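Local coordinates for PPC domain-containing protein (PDB 2DT4) that is of unknown function but forms a trimer of PPC domains, a fold shared by plants and prokaryotes and found in plant AT-hook DNA-binding proteins, at residues G44-P49 against V92-E97. Sequence-based numbering, arbitrary orientation.
Sequences GTLKNP and VSLGNE
Leu-94 meets both Leu-46 and Pro-49, one branch for each, and the packing of these three buried side chains is a compact example of how a single leucine can join two sheets. The tighter apolar touch is with the proline: CD1 of Leu-94 lies 3.7 Å from CG of Pro-49 and 3.9 Å from its CB, so the methyl packs against the CB and CG carbons of the pyrrolidine while the two side chains lie alongside with their ends pointing opposite ways. The other methyl, CD2 of Leu-94, approaches CD1 of Leu-46 more loosely, at 4.2 Å. CG of Leu-94 stands anti to its carbonyl carbon (chi1 -62°), and chi2 of 169° then sends CD1 to Pro-49 and CD2 to Leu-46. Backbone hydrogen bonds of Gly-44 and Leu-46 go to Leu-72 and Tyr-70 of strand 69-82, which also pairs with strand 85-95. Between Leu-46 and Pro-49 the chain bends sharply through Lys-47 and Asn-48, passing from strand 38-46 of the large mixed sheet to strand 49-55 of the three-stranded one. Leu-66 and Ile-51 add to the apolar cluster around Leu-94. Across these two segments, cohesion therefore rests on dispersion and the burial of hydrocarbon, without directional polar bonds.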
ATOM      1  N   GLY A  44       3.738 -10.115  -4.017  1.00  9.34           N
ATOM      2  CA  GLY A  44       4.321 -11.331  -4.542  1.00 10.00           C
ATOM      3  C   GLY A  44       4.308 -12.421  -3.506  1.00 10.00           C
ATOM      4  O   GLY A  44       3.273 -12.637  -2.874  1.00  9.37           O
ATOM      5  N   THR A  45       5.428 -13.136  -3.402  1.00  9.90           N
ATOM      6  CA  THR A  45       5.660 -14.192  -2.405  1.00 11.01           C
ATOM      7  C   THR A  45       7.128 -14.174  -1.999  1.00 10.58           C
ATOM      8  O   THR A  45       8.027 -14.123  -2.852  1.00 10.28           O
ATOM      9  CB  THR A  45       5.310 -15.549  -2.991  1.00 12.16           C
ATOM     10  OG1 THR A  45       3.885 -15.721  -2.945  1.00 17.80           O
ATOM     11  CG2 THR A  45       5.802 -16.671  -2.112  1.00 14.40           C
ATOM     12  N   LEU A  46       7.374 -14.215  -0.696  1.00  9.65           N
ATOM     13  CA  LEU A  46       8.723 -14.359  -0.153  1.00  9.71           C
ATOM     14  C   LEU A  46       8.899 -15.697   0.519  1.00  9.81           C
ATOM     15  O   LEU A  46       7.947 -16.275   1.053  1.00 10.86           O
ATOM     16  CB  LEU A  46       9.002 -13.248   0.870  1.00  9.25           C
ATOM     17  CG  LEU A  46       8.913 -11.813   0.341  1.00  9.18           C
ATOM     18  CD1 LEU A  46       9.174 -10.837   1.523  1.00 10.70           C
ATOM     19  CD2 LEU A  46       9.811 -11.556  -0.858  1.00 11.74           C
ATOM     20  N   LYS A  47      10.144 -16.175   0.539  1.00  9.84           N
ATOM     21  CA  LYS A  47      10.500 -17.402   1.254  1.00 10.23           C
ATOM     22  C   LYS A  47      11.407 -17.103   2.430  1.00 10.80           C
ATOM     23  O   LYS A  47      12.346 -16.315   2.318  1.00 10.96           O
ATOM     24  CB  LYS A  47      11.192 -18.362   0.286  1.00 10.06           C
ATOM     25  CG  LYS A  47      10.213 -18.938  -0.747  1.00 12.03           C
ATOM     26  CD  LYS A  47      10.776 -20.032  -1.643  1.00 15.06           C
ATOM     27  CE  LYS A  47       9.717 -20.549  -2.597  1.00 16.45           C
ATOM     28  NZ  LYS A  47      10.243 -21.620  -3.522  1.00 18.33           N
ATOM     29  N   ASN A  48      11.104 -17.738   3.570  1.00 10.78           N
ATOM     30  CA  ASN A  48      11.813 -17.510   4.814  1.00 10.60           C
ATOM     31  C   ASN A  48      12.032 -16.026   5.153  1.00 10.69           C
ATOM     32  O   ASN A  48      13.172 -15.624   5.471  1.00 11.46           O
ATOM     33  CB  ASN A  48      13.133 -18.259   4.796  1.00 10.76           C
ATOM     34  CG  ASN A  48      12.986 -19.681   4.265  1.00 12.00           C
ATOM     35  OD1 ASN A  48      12.200 -20.480   4.769  1.00 12.35           O
ATOM     36  ND2 ASN A  48      13.749 -19.998   3.214  1.00 16.35           N
ATOM     37  N   PRO A  49      10.973 -15.209   5.084  1.00  9.62           N
ATOM     38  CA  PRO A  49      11.133 -13.788   5.405  1.00  9.32           C
ATOM     39  C   PRO A  49      11.452 -13.585   6.882  1.00  9.72           C
ATOM     40  O   PRO A  49      10.970 -14.309   7.742  1.00 10.67           O
ATOM     41  CB  PRO A  49       9.791 -13.174   5.006  1.00 10.58           C
ATOM     42  CG  PRO A  49       8.811 -14.286   5.157  1.00  9.31           C
ATOM     43  CD  PRO A  49       9.568 -15.504   4.736  1.00 10.15           C
ATOM     44  N   VAL A  92       6.274  -5.072   5.706  1.00  8.23           N
ATOM     45  CA  VAL A  92       5.527  -6.083   4.916  1.00  7.86           C
ATOM     46  C   VAL A  92       4.436  -6.726   5.741  1.00  7.68           C
ATOM     47  O   VAL A  92       4.551  -6.872   6.955  1.00  7.86           O
ATOM     48  CB  VAL A  92       6.479  -7.194   4.396  1.00  8.03           C
ATOM     49  CG1 VAL A  92       7.390  -6.673   3.317  1.00  9.48           C
ATOM     50  CG2 VAL A  92       7.240  -7.840   5.542  1.00  8.35           C
ATOM     51  N   SER A  93       3.406  -7.181   5.019  1.00  7.45           N
ATOM     52  CA  SER A  93       2.348  -7.990   5.593  1.00  8.62           C
ATOM     53  C   SER A  93       2.448  -9.268   4.739  1.00  7.98           C
ATOM     54  O   SER A  93       2.648  -9.216   3.501  1.00  7.97           O
ATOM     55  CB  SER A  93       0.954  -7.396   5.606  1.00 11.04           C
ATOM     56  OG  SER A  93       0.506  -7.217   4.334  1.00 16.34           O
ATOM     57  N   LEU A  94       2.467 -10.382   5.465  1.00  8.46           N
ATOM     58  CA  LEU A  94       2.708 -11.693   4.904  1.00  9.25           C
ATOM     59  C   LEU A  94       1.627 -12.692   5.260  1.00  9.36           C
ATOM     60  O   LEU A  94       1.268 -12.851   6.441  1.00  9.70           O
ATOM     61  CB  LEU A  94       4.006 -12.113   5.545  1.00  8.77           C
ATOM     62  CG  LEU A  94       5.243 -11.264   5.259  1.00 10.13           C
ATOM     63  CD1 LEU A  94       6.334 -11.664   6.172  1.00 10.20           C
ATOM     64  CD2 LEU A  94       5.701 -11.361   3.844  1.00 10.10           C
ATOM     65  N   GLY A  95       1.118 -13.384   4.250  1.00  8.83           N
ATOM     66  CA  GLY A  95       0.059 -14.352   4.433  1.00  8.68           C
ATOM     67  C   GLY A  95       0.528 -15.781   4.442  1.00  9.01           C
ATOM     68  O   GLY A  95       1.252 -16.238   3.554  1.00 10.26           O
ATOM     69  N   ASN A  96       0.057 -16.529   5.424  1.00  9.11           N
ATOM     70  CA  ASN A  96       0.407 -17.937   5.520  1.00  9.69           C
ATOM     71  C   ASN A  96      -0.635 -18.795   4.824  1.00  9.97           C
ATOM     72  O   ASN A  96      -1.563 -18.288   4.197  1.00  8.97           O
ATOM     73  CB  ASN A  96       0.763 -18.380   6.962  1.00 10.11           C
ATOM     74  CG  ASN A  96      -0.423 -18.857   7.829  1.00 10.78           C
ATOM     75  OD1 ASN A  96      -0.174 -19.378   8.950  1.00 13.61           O
ATOM     76  ND2 ASN A  96      -1.637 -18.684   7.395  1.00  6.63           N
ATOM     77  N   GLU A  97      -0.386 -20.108   4.850  1.00 11.58           N
ATOM     78  CA  GLU A  97      -1.207 -21.034   4.088  1.00 12.70           C
ATOM     79  C   GLU A  97      -2.663 -21.140   4.517  1.00 12.01           C
ATOM     80  O   GLU A  97      -3.495 -21.663   3.794  1.00 13.72           O
ATOM     81  CB  GLU A  97      -0.543 -22.432   4.136  1.00 14.21           C
ATOM     82  CG  GLU A  97      -0.630 -23.067   5.527  1.00 17.58           C
ATOM     83  CD  GLU A  97       0.189 -24.348   5.701  1.00 24.71           C
ATOM     84  OE1 GLU A  97      -0.395 -25.452   5.594  1.00 26.92           O
ATOM     85  OE2 GLU A  97       1.405 -24.246   5.982  1.00 31.58           O
TER